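Local coordinates for acetyltransferase, GNAT family (Streptococcus agalactiae 2603V/R, PDB 2PC1), which probably transfers an acyl group, other than an aminoacyl group, to an acceptor substrate, at residues 48-53 / 148-153; 71-76 / 83-88; 88-93 / 110-115; 142-147 / 179-184. All blocks are in the same frame, centred on the assembly; numbering follows the deposited sequence. Where two conformers were deposited one is given.

Contacts 2, 3 and 4 are antiparallel strand pairs of one mixed sheet, whereas contact 1 joins the loop after helix 30-46 to the end of strand 144-149 and the turn beyond it. Contact 2 is buried and almost wholly apolar apart from its backbone ladder. It shares Val88 and strand 81-91 with contact 3, which runs from a hydrophobic end to an exposed salt bridge. Contact 4, also buried, sits next to contact 3 through the neighbouring strands 111-119 and 144-149, their centres about 9 Å apart, and keeps its ion pair inside. Contact 1 lies partly at the surface, its centre about 20 Å from that of contact 4, and relies on side-chain hydrogen bonds in place of strand pairing.

Contact 1 (48-53 / 148-153); sequences GSDQWQ and DTHEKN. With SO4 (sulfate ion), chain B.
Ser49 sets its hydroxyl over the face of the His150 imidazole, OG lying 3.2 Å above the ring plane and over its centre, while Asp50 approaches the same ring at its edge. There His150 NE2 gives a hydrogen bond of 2.9 Å to Asp50 OD1, on the syn side but tilted out of the carboxylate plane; the carboxylate stands almost upright to the ring, the planes 88° apart, and the bond is bent to 137°. On the other ring nitrogen, ND1 accepts from the backbone N of Lys152 in the ring plane, so the two bonds fix the rotation of the imidazole. Ser49 OG meanwhile accepts from the backbone N of Gln51, an ST turn that overlaps the start of the type II turn Asp50-Gln53. The partner loop is a type I turn, His150-Asn153, carrying the chain from strand 144-149 of the GNAT-type sheet into helix 154-162, which Asn153 N-caps through OD1 to the backbone N of Met156. Gln51 runs extended past the CB of His150, its chi1 of -175° sending the chain across the contact. Asn153 ND2 bonds Gln51 OE1 at 3.0 Å, the two amides nearly perpendicular. Gln51 NE2 points the other way, 2.9 Å from sulfate O4, and Trp52 NE1 holds the same oxygen from the indole edge; Tyr58 OH and the backbone N of Arg116 also bond this ion, which probably came from the crystallisation liquor. At the outer side the extended Lys152 lays CD 3.7 Å from Ser49 CA, and its NZ bonds Gly48 O from above the carbonyl plane. A water joins Lys152 NZ to Asp50 N.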
loop_
_atom_site.group_PDB
_atom_site.type_symbol
_atom_site.label_atom_id
_atom_site.label_comp_id
_atom_site.label_asym_id
_atom_site.label_seq_id
_atom_site.Cartn_x
_atom_site.Cartn_y
_atom_site.Cartn_z
ATOM N N GLY A 48 -16.066 10.323 -0.533
ATOM C CA GLY A 48 -16.485 10.765 -1.869
ATOM C C GLY A 48 -15.542 10.362 -2.989
ATOM O O GLY A 48 -15.793 10.636 -4.166
ATOM N N SER A 49 -14.463 9.685 -2.629
ATOM C CA SER A 49 -13.510 9.168 -3.601
ATOM C C SER A 49 -14.073 7.992 -4.373
ATOM O O SER A 49 -14.834 7.194 -3.834
ATOM C CB SER A 49 -12.268 8.722 -2.854
ATOM O OG SER A 49 -11.306 8.167 -3.731
ATOM N N ASP A 50 -13.626 7.838 -5.616
ATOM C CA ASP A 50 -13.977 6.667 -6.389
ATOM C C ASP A 50 -12.929 5.561 -6.280
ATOM O O ASP A 50 -13.087 4.511 -6.895
ATOM C CB ASP A 50 -14.283 7.021 -7.853
ATOM C CG ASP A 50 -13.089 7.567 -8.610
ATOM O OD1 ASP A 50 -11.977 7.671 -8.063
ATOM O OD2 ASP A 50 -13.293 7.904 -9.804
ATOM N N GLN A 51 -11.886 5.756 -5.466
ATOM C CA GLN A 51 -10.888 4.732 -5.255
ATOM C C GLN A 51 -11.534 3.457 -4.720
ATOM O O GLN A 51 -12.222 3.493 -3.708
ATOM C CB GLN A 51 -9.809 5.213 -4.285
ATOM C CG GLN A 51 -8.685 4.211 -4.140
ATOM C CD GLN A 51 -7.518 4.732 -3.334
ATOM O OE1 GLN A 51 -7.673 5.629 -2.503
ATOM N NE2 GLN A 51 -6.335 4.153 -3.564
ATOM N N TRP A 52 -11.349 2.363 -5.439
ATOM C CA TRP A 52 -11.874 1.024 -5.098
ATOM C C TRP A 52 -13.394 0.911 -5.232
ATOM O O TRP A 52 -13.977 -0.058 -4.753
ATOM C CB TRP A 52 -11.447 0.561 -3.705
ATOM C CG TRP A 52 -9.984 0.413 -3.464
ATOM C CD1 TRP A 52 -8.957 0.779 -4.276
ATOM C CD2 TRP A 52 -9.401 -0.118 -2.274
ATOM N NE1 TRP A 52 -7.760 0.476 -3.662
ATOM C CE2 TRP A 52 -8.009 -0.083 -2.439
ATOM C CE3 TRP A 52 -9.928 -0.639 -1.096
ATOM C CZ2 TRP A 52 -7.124 -0.513 -1.438
ATOM C CZ3 TRP A 52 -9.043 -1.103 -0.120
ATOM C CH2 TRP A 52 -7.665 -1.023 -0.297
ATOM N N GLN A 53 -14.038 1.877 -5.875
ATOM C CA GLN A 53 -15.507 1.946 -5.930
ATOM C C GLN A 53 -16.054 1.583 -7.293
ATOM O O GLN A 53 -17.237 1.795 -7.541
ATOM C CB GLN A 53 -15.990 3.351 -5.586
ATOM C CG GLN A 53 -15.424 3.953 -4.313
ATOM C CD GLN A 53 -15.672 3.112 -3.079
ATOM O OE1 GLN A 53 -16.805 2.651 -2.852
ATOM N NE2 GLN A 53 -14.650 2.980 -2.221
ATOM N N ASP A 148 1.589 5.271 -4.864
ATOM C CA ASP A 148 0.748 6.335 -5.423
ATOM C C ASP A 148 -0.565 6.260 -4.694
ATOM O O ASP A 148 -0.943 5.211 -4.177
ATOM C CB ASP A 148 0.563 6.210 -6.909
ATOM C CG ASP A 148 -0.141 4.928 -7.311
ATOM O OD1 ASP A 148 -1.381 4.883 -7.275
ATOM O OD2 ASP A 148 0.556 3.948 -7.646
ATOM N N THR A 149 -1.275 7.362 -4.628
ATOM C CA THR A 149 -2.594 7.362 -4.028
ATOM C C THR A 149 -3.510 8.345 -4.708
ATOM O O THR A 149 -3.105 9.194 -5.491
ATOM C CB THR A 149 -2.519 7.607 -2.505
ATOM O OG1 THR A 149 -3.748 7.211 -1.890
ATOM C CG2 THR A 149 -2.237 9.014 -2.177
ATOM N N HIS A 150 -4.785 8.204 -4.395
ATOM C CA HIS A 150 -5.810 9.065 -4.934
ATOM C C HIS A 150 -5.683 10.455 -4.337
ATOM O O HIS A 150 -5.312 10.635 -3.165
ATOM C CB HIS A 150 -7.188 8.475 -4.570
ATOM C CG HIS A 150 -8.346 9.029 -5.347
ATOM N ND1 HIS A 150 -8.934 10.259 -5.087
ATOM C CD2 HIS A 150 -9.096 8.458 -6.323
ATOM C CE1 HIS A 150 -9.965 10.436 -5.908
ATOM N NE2 HIS A 150 -10.073 9.359 -6.672
ATOM N N GLU A 151 -6.069 11.448 -5.135
ATOM C CA GLU A 151 -6.045 12.806 -4.695
ATOM C C GLU A 151 -6.868 13.057 -3.452
ATOM O O GLU A 151 -6.553 13.952 -2.670
ATOM C CB GLU A 151 -6.543 13.720 -5.824
ATOM C CG GLU A 151 -5.557 13.852 -6.959
ATOM C CD GLU A 151 -6.114 14.676 -8.094
ATOM O OE1 GLU A 151 -7.224 14.371 -8.584
ATOM O OE2 GLU A 151 -5.441 15.630 -8.481
ATOM N N LYS A 152 -7.963 12.307 -3.287
ATOM C CA LYS A 152 -8.829 12.495 -2.135
ATOM C C LYS A 152 -8.392 11.702 -0.897
ATOM O O LYS A 152 -8.953 11.862 0.183
ATOM C CB LYS A 152 -10.270 12.128 -2.488
ATOM C CG LYS A 152 -10.876 13.062 -3.497
ATOM C CD LYS A 152 -12.314 12.699 -3.793
ATOM C CE LYS A 152 -12.869 13.556 -4.924
ATOM N NZ LYS A 152 -14.257 13.153 -5.324
ATOM N N ASN A 153 -7.366 10.864 -1.045
ATOM C CA ASN A 153 -6.890 9.990 0.043
ATOM C C ASN A 153 -5.866 10.714 0.910
ATOM O O ASN A 153 -4.667 10.425 0.910
ATOM C CB ASN A 153 -6.398 8.641 -0.452
ATOM C CG ASN A 153 -6.454 7.576 0.625
ATOM O OD1 ASN A 153 -6.337 7.883 1.813
ATOM N ND2 ASN A 153 -6.702 6.330 0.227
HETATM S S SO4 B . -4.325 0.899 -5.145
HETATM O O1 SO4 B . -4.717 -0.136 -4.220
HETATM O O2 SO4 B . -3.120 1.546 -4.635
HETATM O O3 SO4 B . -4.073 0.371 -6.472
HETATM O O4 SO4 B . -5.403 1.883 -5.188
HETATM O O HOH W 1 -13.327 10.767 -6.868
#

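Contact 2 (71-76 / 83-88); sequences GYAWVG and ATYAAV
Trp74 and Val88 meet on one face of the antiparallel hairpin formed by strands 73-78 and 81-91, near the middle of the GNAT-type sheet. The backbone ladder carries most of the polar interaction: Trp74 and Ala86 bond to each other both ways, with Trp74 N to Ala86 O at 2.8 Å, and Val88 N reaches Tyr72 O just before strand 73-78 begins. Toward the turn, Gly76 O accepts from both Ala83 N (2.9 Å) and Thr84 N (3.3 Å), a classic beta bulge. Apolar contacts divide between the two faces. On the face of Trp74 and Ala86, which packs against helix 127-139, Val88 CG2 lies 3.5 Å from Trp74 CD1 and approaches the indole obliquely. Helix 61-70 covers the other face, where a chi1 of 178° turns the Tyr85 ring along strand 73-78; Val75 CG1 touches the ring edge at CD1, 3.9 Å away, and Ala73 CB sits 3.6 Å from CE1. The phenol oxygen of Tyr85 is bonded to Asp67 of that helix. One water ties the open end together, accepting from Trp74 NE1 at 3.0 Å and donating to Gly71 O and Val88 O.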
loop_
_atom_site.group_PDB
_atom_site.type_symbol
_atom_site.label_atom_id
_atom_site.label_comp_id
_atom_site.label_asym_id
_atom_site.label_seq_id
_atom_site.Cartn_x
_atom_site.Cartn_y
_atom_site.Cartn_z
ATOM N N GLY A 71 3.385 -13.782 -4.557
ATOM C CA GLY A 71 4.310 -13.501 -3.463
ATOM C C GLY A 71 4.356 -12.020 -3.079
ATOM O O GLY A 71 5.341 -11.538 -2.470
ATOM N N TYR A 72 3.305 -11.292 -3.446
ATOM C CA TYR A 72 3.192 -9.860 -3.180
ATOM C C TYR A 72 2.505 -9.561 -1.852
ATOM O O TYR A 72 2.677 -8.481 -1.311
ATOM C CB TYR A 72 2.366 -9.187 -4.246
ATOM C CG TYR A 72 2.835 -9.303 -5.672
ATOM C CD1 TYR A 72 4.156 -9.572 -5.991
ATOM C CD2 TYR A 72 1.948 -9.019 -6.696
ATOM C CE1 TYR A 72 4.570 -9.618 -7.336
ATOM C CE2 TYR A 72 2.343 -9.050 -8.028
ATOM C CZ TYR A 72 3.655 -9.344 -8.328
ATOM O OH TYR A 72 4.090 -9.379 -9.655
ATOM N N ALA A 73 1.670 -10.492 -1.365
ATOM C CA ALA A 73 0.744 -10.187 -0.285
ATOM C C ALA A 73 1.393 -10.243 1.070
ATOM O O ALA A 73 1.874 -11.304 1.498
ATOM C CB ALA A 73 -0.419 -11.165 -0.315
ATOM N N TRP A 74 1.413 -9.108 1.759
ATOM C CA TRP A 74 1.910 -9.014 3.125
ATOM C C TRP A 74 0.792 -8.617 4.054
ATOM O O TRP A 74 -0.088 -7.832 3.694
ATOM C CB TRP A 74 2.997 -7.949 3.219
ATOM C CG TRP A 74 4.296 -8.375 2.626
ATOM C CD1 TRP A 74 4.610 -8.397 1.314
ATOM C CD2 TRP A 74 5.450 -8.837 3.323
ATOM N NE1 TRP A 74 5.897 -8.839 1.136
ATOM C CE2 TRP A 74 6.440 -9.135 2.367
ATOM C CE3 TRP A 74 5.755 -9.037 4.672
ATOM C CZ2 TRP A 74 7.703 -9.601 2.728
ATOM C CZ3 TRP A 74 6.997 -9.516 5.017
ATOM C CH2 TRP A 74 7.963 -9.765 4.055
ATOM N N VAL A 75 0.867 -9.118 5.284
ATOM C CA VAL A 75 -0.092 -8.739 6.328
ATOM C C VAL A 75 0.613 -8.313 7.594
ATOM O O VAL A 75 1.771 -8.693 7.845
ATOM C CB VAL A 75 -1.088 -9.884 6.643
ATOM C CG1 VAL A 75 -1.996 -10.102 5.455
ATOM C CG2 VAL A 75 -0.361 -11.187 7.026
ATOM N N GLY A 76 -0.098 -7.543 8.397
ATOM C CA GLY A 76 0.366 -7.186 9.733
ATOM C C GLY A 76 -0.632 -7.735 10.737
ATOM O O GLY A 76 -1.844 -7.543 10.593
ATOM N N ALA A 83 -4.680 -7.318 10.838
ATOM C CA ALA A 83 -5.028 -5.921 10.957
ATOM C C ALA A 83 -4.738 -5.062 9.725
ATOM O O ALA A 83 -5.324 -3.997 9.533
ATOM C CB ALA A 83 -4.303 -5.342 12.140
ATOM N N THR A 84 -3.752 -5.452 8.923
ATOM C CA THR A 84 -3.324 -4.659 7.794
ATOM C C THR A 84 -2.955 -5.601 6.654
ATOM O O THR A 84 -2.579 -6.738 6.863
ATOM C CB THR A 84 -2.101 -3.792 8.112
ATOM O OG1 THR A 84 -0.991 -4.629 8.480
ATOM C CG2 THR A 84 -2.368 -2.815 9.261
ATOM N N TYR A 85 -3.003 -5.051 5.458
ATOM C CA TYR A 85 -2.645 -5.741 4.223
ATOM C C TYR A 85 -1.961 -4.786 3.287
ATOM O O TYR A 85 -2.346 -3.604 3.221
ATOM C CB TYR A 85 -3.910 -6.277 3.542
ATOM C CG TYR A 85 -3.606 -6.958 2.229
ATOM C CD1 TYR A 85 -3.246 -8.271 2.221
ATOM C CD2 TYR A 85 -3.670 -6.279 1.017
ATOM C CE1 TYR A 85 -2.952 -8.916 1.034
ATOM C CE2 TYR A 85 -3.375 -6.910 -0.169
ATOM C CZ TYR A 85 -2.999 -8.209 -0.148
ATOM O OH TYR A 85 -2.695 -8.890 -1.325
ATOM N N ALA A 86 -0.985 -5.264 2.534
ATOM C CA ALA A 86 -0.477 -4.541 1.374
ATOM C C ALA A 86 0.130 -5.516 0.414
ATOM O O ALA A 86 0.604 -6.578 0.813
ATOM C CB ALA A 86 0.548 -3.547 1.754
ATOM N N ALA A 87 0.127 -5.136 -0.857
ATOM C CA ALA A 87 0.890 -5.841 -1.866
ATOM C C ALA A 87 2.208 -5.112 -2.085
ATOM O O ALA A 87 2.211 -3.881 -2.227
ATOM C CB ALA A 87 0.121 -5.886 -3.172
ATOM N N VAL A 88 3.294 -5.840 -2.133
ATOM C CA VAL A 88 4.642 -5.297 -2.298
ATOM C C VAL A 88 5.209 -5.947 -3.554
ATOM O O VAL A 88 5.352 -7.174 -3.616
ATOM C CB VAL A 88 5.529 -5.618 -1.084
ATOM C CG1 VAL A 88 6.927 -5.072 -1.300
ATOM C CG2 VAL A 88 4.912 -5.052 0.174
HETATM O O HOH W 2 6.504 -9.094 -1.786
#

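Contact 3 (88-93 / 110-115); sequences VIDGHE and RYLTFH
The axes of segments 88-91 and 111-115 approach to 4.7 Å with their directions 153° apart, an antiparallel pair with backbone bonds both ways at Ile89-Thr113 and Gly91-Tyr111. They are adjacent strands of the mixed GNAT-type sheet, and the second also pairs, in parallel, with strand 144-149 on its other side. On one face the side chains pass from apolar to charged: Val88 lies beside Phe114 and points the same way, CG2 3.8 Å from CD1 of the ring, and Leu112 CD2 then meets Asp90 CB at 3.7 Å. At the exposed end an extended Arg110 grips the Asp90 carboxylate side-on in a salt bridge, NE to OD1 at 2.9 Å and NH2 to OD2 at 2.8 Å. Both bonds are nearly straight, and the carboxylate sits at the guanidinium edge with the planes 19° apart.

Tyr111 occupies the other face. Its CG lies between the backbone N and carbonyl carbon (chi1 41°), which lays the ring over Gly91 O and carries OH to the backbone N of Glu93, bonded at 2.9 Å; Arg146 of strand 144-149 makes a cation-pi contact with this ring. The same hydroxyl stands over the face of His92, whose two ring nitrogens are bonded to His109 and Asp97. Farther along, Ile89 CD1 packs against the His115 ring, 3.5 Å from CD2.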
loop_
_atom_site.group_PDB
_atom_site.type_symbol
_atom_site.label_atom_id
_atom_site.label_comp_id
_atom_site.label_asym_id
_atom_site.label_seq_id
_atom_site.Cartn_x
_atom_site.Cartn_y
_atom_site.Cartn_z
ATOM N N VAL A 88 3.294 -5.840 -2.133
ATOM C CA VAL A 88 4.642 -5.297 -2.298
ATOM C C VAL A 88 5.209 -5.947 -3.554
ATOM O O VAL A 88 5.352 -7.174 -3.616
ATOM C CB VAL A 88 5.529 -5.618 -1.084
ATOM C CG1 VAL A 88 6.927 -5.072 -1.300
ATOM C CG2 VAL A 88 4.912 -5.052 0.174
ATOM N N ILE A 89 5.545 -5.123 -4.549
ATOM C CA ILE A 89 6.030 -5.634 -5.818
ATOM C C ILE A 89 7.405 -5.053 -6.114
ATOM O O ILE A 89 7.592 -3.832 -6.088
ATOM C CB ILE A 89 5.080 -5.244 -6.952
ATOM C CG1 ILE A 89 3.660 -5.758 -6.663
ATOM C CG2 ILE A 89 5.589 -5.815 -8.270
ATOM C CD1 ILE A 89 2.636 -5.403 -7.719
ATOM N N ASP A 90 8.358 -5.936 -6.398
ATOM C CA ASP A 90 9.705 -5.568 -6.774
ATOM C C ASP A 90 9.775 -5.603 -8.284
ATOM O O ASP A 90 9.690 -6.656 -8.893
ATOM C CB ASP A 90 10.678 -6.589 -6.152
ATOM C CG ASP A 90 12.137 -6.325 -6.432
ATOM O OD1 ASP A 90 12.510 -5.294 -7.017
ATOM O OD2 ASP A 90 12.946 -7.224 -6.056
ATOM N N GLY A 91 9.976 -4.453 -8.901
ATOM C CA GLY A 91 10.067 -4.390 -10.349
ATOM C C GLY A 91 9.708 -3.006 -10.828
ATOM O O GLY A 91 10.044 -2.033 -10.194
ATOM N N HIS A 92 8.970 -2.933 -11.921
ATOM C CA HIS A 92 8.714 -1.698 -12.621
ATOM C C HIS A 92 7.214 -1.500 -12.832
ATOM O O HIS A 92 6.505 -2.451 -13.171
ATOM C CB HIS A 92 9.402 -1.748 -13.967
ATOM C CG HIS A 92 9.412 -0.445 -14.688
ATOM N ND1 HIS A 92 10.258 0.582 -14.339
ATOM C CD2 HIS A 92 8.682 0.003 -15.735
ATOM C CE1 HIS A 92 10.056 1.599 -15.155
ATOM N NE2 HIS A 92 9.095 1.275 -16.004
ATOM N N GLU A 93 6.756 -0.262 -12.655
ATOM C CA GLU A 93 5.379 0.122 -12.986
ATOM C C GLU A 93 5.391 0.966 -14.229
ATOM O O GLU A 93 5.900 2.068 -14.238
ATOM C CB GLU A 93 4.734 0.927 -11.865
ATOM C CG GLU A 93 4.289 0.126 -10.678
ATOM C CD GLU A 93 3.198 -0.891 -11.003
ATOM O OE1 GLU A 93 2.469 -0.746 -12.023
ATOM O OE2 GLU A 93 3.074 -1.841 -10.212
ATOM N N ARG A 110 13.984 -0.296 -11.507
ATOM C CA ARG A 110 13.548 -1.331 -10.574
ATOM C C ARG A 110 13.411 -0.734 -9.200
ATOM O O ARG A 110 14.323 -0.073 -8.715
ATOM C CB ARG A 110 14.579 -2.439 -10.509
ATOM C CG ARG A 110 14.276 -3.491 -9.496
ATOM C CD ARG A 110 15.397 -4.476 -9.385
ATOM N NE ARG A 110 15.013 -5.557 -8.508
ATOM C CZ ARG A 110 15.785 -6.596 -8.237
ATOM N NH1 ARG A 110 16.983 -6.689 -8.793
ATOM N NH2 ARG A 110 15.357 -7.534 -7.429
ATOM N N TYR A 111 12.255 -0.922 -8.589
ATOM C CA TYR A 111 11.982 -0.368 -7.252
ATOM C C TYR A 111 10.928 -1.219 -6.570
ATOM O O TYR A 111 10.404 -2.125 -7.164
ATOM C CB TYR A 111 11.584 1.128 -7.356
ATOM C CG TYR A 111 10.666 1.416 -8.509
ATOM C CD1 TYR A 111 9.315 1.133 -8.437
ATOM C CD2 TYR A 111 11.150 1.962 -9.689
ATOM C CE1 TYR A 111 8.482 1.343 -9.529
ATOM C CE2 TYR A 111 10.341 2.160 -10.766
ATOM C CZ TYR A 111 8.994 1.884 -10.664
ATOM O OH TYR A 111 8.174 2.088 -11.753
ATOM N N LEU A 112 10.651 -0.915 -5.320
ATOM C CA LEU A 112 9.558 -1.561 -4.578
ATOM C C LEU A 112 8.367 -0.659 -4.579
ATOM O O LEU A 112 8.491 0.518 -4.266
ATOM C CB LEU A 112 9.999 -1.851 -3.142
ATOM C CG LEU A 112 11.026 -2.952 -3.015
ATOM C CD1 LEU A 112 11.616 -2.953 -1.619
ATOM C CD2 LEU A 112 10.411 -4.313 -3.305
ATOM N N THR A 113 7.220 -1.195 -4.923
ATOM C CA THR A 113 5.995 -0.432 -4.903
ATOM C C THR A 113 5.002 -1.097 -3.957
ATOM O O THR A 113 4.908 -2.319 -3.916
ATOM C CB THR A 113 5.371 -0.312 -6.330
ATOM O OG1 THR A 113 6.383 0.116 -7.263
ATOM C CG2 THR A 113 4.222 0.687 -6.330
ATOM N N PHE A 114 4.276 -0.292 -3.203
ATOM C CA PHE A 114 3.206 -0.787 -2.363
ATOM C C PHE A 114 1.889 -0.447 -3.007
ATOM O O PHE A 114 1.683 0.693 -3.381
ATOM C CB PHE A 114 3.222 -0.144 -0.960
ATOM C CG PHE A 114 4.470 -0.391 -0.136
ATOM C CD1 PHE A 114 5.432 -1.331 -0.452
ATOM C CD2 PHE A 114 4.682 0.397 0.999
ATOM C CE1 PHE A 114 6.552 -1.491 0.349
ATOM C CE2 PHE A 114 5.801 0.226 1.802
ATOM C CZ PHE A 114 6.726 -0.702 1.487
ATOM N N HIS A 115 0.992 -1.427 -3.095
ATOM C CA HIS A 115 -0.352 -1.244 -3.622
ATOM C C HIS A 115 -1.344 -1.863 -2.651
ATOM O O HIS A 115 -0.970 -2.662 -1.782
ATOM C CB HIS A 115 -0.532 -1.996 -4.950
ATOM C CG HIS A 115 0.440 -1.632 -6.033
ATOM N ND1 HIS A 115 0.260 -0.552 -6.856
ATOM C CD2 HIS A 115 1.549 -2.271 -6.478
ATOM C CE1 HIS A 115 1.234 -0.519 -7.750
ATOM N NE2 HIS A 115 2.037 -1.547 -7.536
HETATM O O HOH W 3 7.620 -2.049 -8.314
#

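Contact 4 (142-147 / 179-184); sequences GPDFRC and AYQKIK
Asp144 OD1 receives two donors from opposite faces of the carboxylate plane: Gln181 NE2 at 2.9 Å from across the contact, and Arg146 NE at 3.1 Å from its own strand. Arg146 completes a side-on salt bridge with NH2 on the syn lone pair of Asp144 OD2 (2.8 Å), the carboxylate lying at the guanidinium edge. Gln181 runs beside Arg146 and points the same way, its amide over the guanidinium face with the planes 44° apart; a fully extended chain, CG anti to the backbone N (chi1 -179°), brings NE2 to the aspartate, while OE1 is bonded to Leu105 N. Trp104 and Tyr111 make cation-pi contacts with Arg146, so the buried charge is both paired and in contact with two aromatic rings. Backbone bonds run both ways at Phe145-Lys182 and Cys147-Tyr180, and Lys184 N extends the ladder to Pro143 O at 2.8 Å. On the sheet face of Phe145 and Lys182, away from Asp144 and Arg146, Phe145 CE1 packs 3.8 Å from Lys184 CB, whose chain leads NZ to carbonyls at the end of helix 127-139 and just beyond it. Helix 154-162 packs on Cys147 and Tyr180. These elements belong to the C-terminal part of a GNAT fold, in which the last strand, 177-183, is inserted between 144-149 and 166-171.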
loop_
_atom_site.group_PDB
_atom_site.type_symbol
_atom_site.label_atom_id
_atom_site.label_comp_id
_atom_site.label_asym_id
_atom_site.label_seq_id
_atom_site.Cartn_x
_atom_site.Cartn_y
_atom_site.Cartn_z
ATOM N N GLY A 142 15.370 -2.569 -0.543
ATOM C CA GLY A 142 15.078 -1.428 -1.408
ATOM C C GLY A 142 16.346 -1.073 -2.156
ATOM O O GLY A 142 16.949 -1.959 -2.796
ATOM N N PRO A 143 16.822 0.178 -2.052
ATOM C CA PRO A 143 16.389 1.251 -1.164
ATOM C C PRO A 143 15.300 2.174 -1.710
ATOM O O PRO A 143 14.952 3.124 -1.042
ATOM C CB PRO A 143 17.681 2.040 -0.960
ATOM C CG PRO A 143 18.372 1.926 -2.287
ATOM C CD PRO A 143 18.059 0.549 -2.780
ATOM N N ASP A 144 14.772 1.884 -2.897
ATOM C CA ASP A 144 13.837 2.770 -3.591
ATOM C C ASP A 144 12.435 2.223 -3.409
ATOM O O ASP A 144 12.102 1.139 -3.873
ATOM C CB ASP A 144 14.258 2.817 -5.062
ATOM C CG ASP A 144 13.487 3.756 -5.911
ATOM O OD1 ASP A 144 12.483 4.341 -5.481
ATOM O OD2 ASP A 144 13.889 3.928 -7.082
ATOM N N PHE A 145 11.617 2.994 -2.704
ATOM C CA PHE A 145 10.240 2.651 -2.390
ATOM C C PHE A 145 9.315 3.669 -3.019
ATOM O O PHE A 145 9.521 4.870 -2.873
ATOM C CB PHE A 145 10.027 2.661 -0.870
ATOM C CG PHE A 145 10.777 1.573 -0.165
ATOM C CD1 PHE A 145 12.114 1.731 0.172
ATOM C CD2 PHE A 145 10.157 0.381 0.165
ATOM C CE1 PHE A 145 12.812 0.738 0.832
ATOM C CE2 PHE A 145 10.852 -0.599 0.836
ATOM C CZ PHE A 145 12.171 -0.427 1.133
ATOM N N ARG A 146 8.290 3.196 -3.708
ATOM C CA ARG A 146 7.334 4.094 -4.350
ATOM C C ARG A 146 5.899 3.715 -4.001
ATOM O O ARG A 146 5.596 2.591 -3.625
ATOM C CB ARG A 146 7.552 4.075 -5.834
ATOM C CG ARG A 146 8.990 4.476 -6.167
ATOM C CD ARG A 146 9.207 4.757 -7.638
ATOM N NE ARG A 146 10.648 4.888 -7.867
ATOM C CZ ARG A 146 11.194 5.285 -9.009
ATOM N NH1 ARG A 146 10.423 5.678 -10.012
ATOM N NH2 ARG A 146 12.499 5.242 -9.151
ATOM N N CYS A 147 5.000 4.654 -4.139
ATOM C CA CYS A 147 3.581 4.451 -3.818
ATOM C C CYS A 147 2.821 5.522 -4.533
ATOM O O CYS A 147 3.365 6.600 -4.806
ATOM C CB CYS A 147 3.355 4.564 -2.321
ATOM S SG CYS A 147 1.757 3.924 -1.753
ATOM N N ALA A 179 1.999 10.574 -6.902
ATOM C CA ALA A 179 3.091 9.646 -6.852
ATOM C C ALA A 179 4.123 10.091 -5.821
ATOM O O ALA A 179 4.513 11.266 -5.787
ATOM C CB ALA A 179 3.746 9.595 -8.215
ATOM N N TYR A 180 4.602 9.153 -5.017
ATOM C CA TYR A 180 5.487 9.368 -3.888
ATOM C C TYR A 180 6.688 8.415 -3.954
ATOM O O TYR A 180 6.565 7.263 -4.378
ATOM C CB TYR A 180 4.754 9.116 -2.582
ATOM C CG TYR A 180 3.738 10.155 -2.236
ATOM C CD1 TYR A 180 2.466 10.123 -2.755
ATOM C CD2 TYR A 180 4.052 11.182 -1.371
ATOM C CE1 TYR A 180 1.524 11.062 -2.436
ATOM C CE2 TYR A 180 3.111 12.153 -1.029
ATOM C CZ TYR A 180 1.850 12.084 -1.563
ATOM O OH TYR A 180 0.887 13.020 -1.235
ATOM N N GLN A 181 7.846 8.889 -3.492
ATOM C CA GLN A 181 9.058 8.083 -3.463
ATOM C C GLN A 181 9.834 8.337 -2.180
ATOM O O GLN A 181 9.959 9.479 -1.730
ATOM C CB GLN A 181 9.915 8.409 -4.681
ATOM C CG GLN A 181 11.217 7.632 -4.805
ATOM C CD GLN A 181 11.958 7.941 -6.096
ATOM O OE1 GLN A 181 11.688 8.925 -6.764
ATOM N NE2 GLN A 181 12.918 7.088 -6.441
ATOM N N LYS A 182 10.331 7.253 -1.613
ATOM C CA LYS A 182 11.210 7.284 -0.451
ATOM C C LYS A 182 12.458 6.521 -0.778
ATOM O O LYS A 182 12.381 5.406 -1.308
ATOM C CB LYS A 182 10.525 6.625 0.732
ATOM C CG LYS A 182 11.428 6.481 1.948
ATOM C CD LYS A 182 10.689 5.854 3.097
ATOM C CE LYS A 182 11.588 5.696 4.320
ATOM N NZ LYS A 182 11.880 6.942 5.010
ATOM N N ILE A 183 13.612 7.118 -0.494
ATOM C CA ILE A 183 14.875 6.413 -0.558
ATOM C C ILE A 183 15.296 6.079 0.883
ATOM O O ILE A 183 15.492 6.989 1.707
ATOM C CB ILE A 183 15.962 7.281 -1.222
ATOM C CG1 ILE A 183 15.522 7.796 -2.601
ATOM C CG2 ILE A 183 17.250 6.486 -1.367
ATOM C CD1 ILE A 183 15.164 6.778 -3.565
ATOM N N LYS A 184 15.366 4.791 1.186
ATOM C CA LYS A 184 15.788 4.307 2.482
ATOM C C LYS A 184 17.268 4.624 2.695
ATOM O O LYS A 184 18.103 4.301 1.860
ATOM C CB LYS A 184 15.546 2.796 2.555
ATOM C CG LYS A 184 15.762 2.157 3.888
ATOM C CD LYS A 184 15.483 0.675 3.777
ATOM C CE LYS A 184 15.564 -0.012 5.097
ATOM N NZ LYS A 184 15.509 -1.450 4.889
#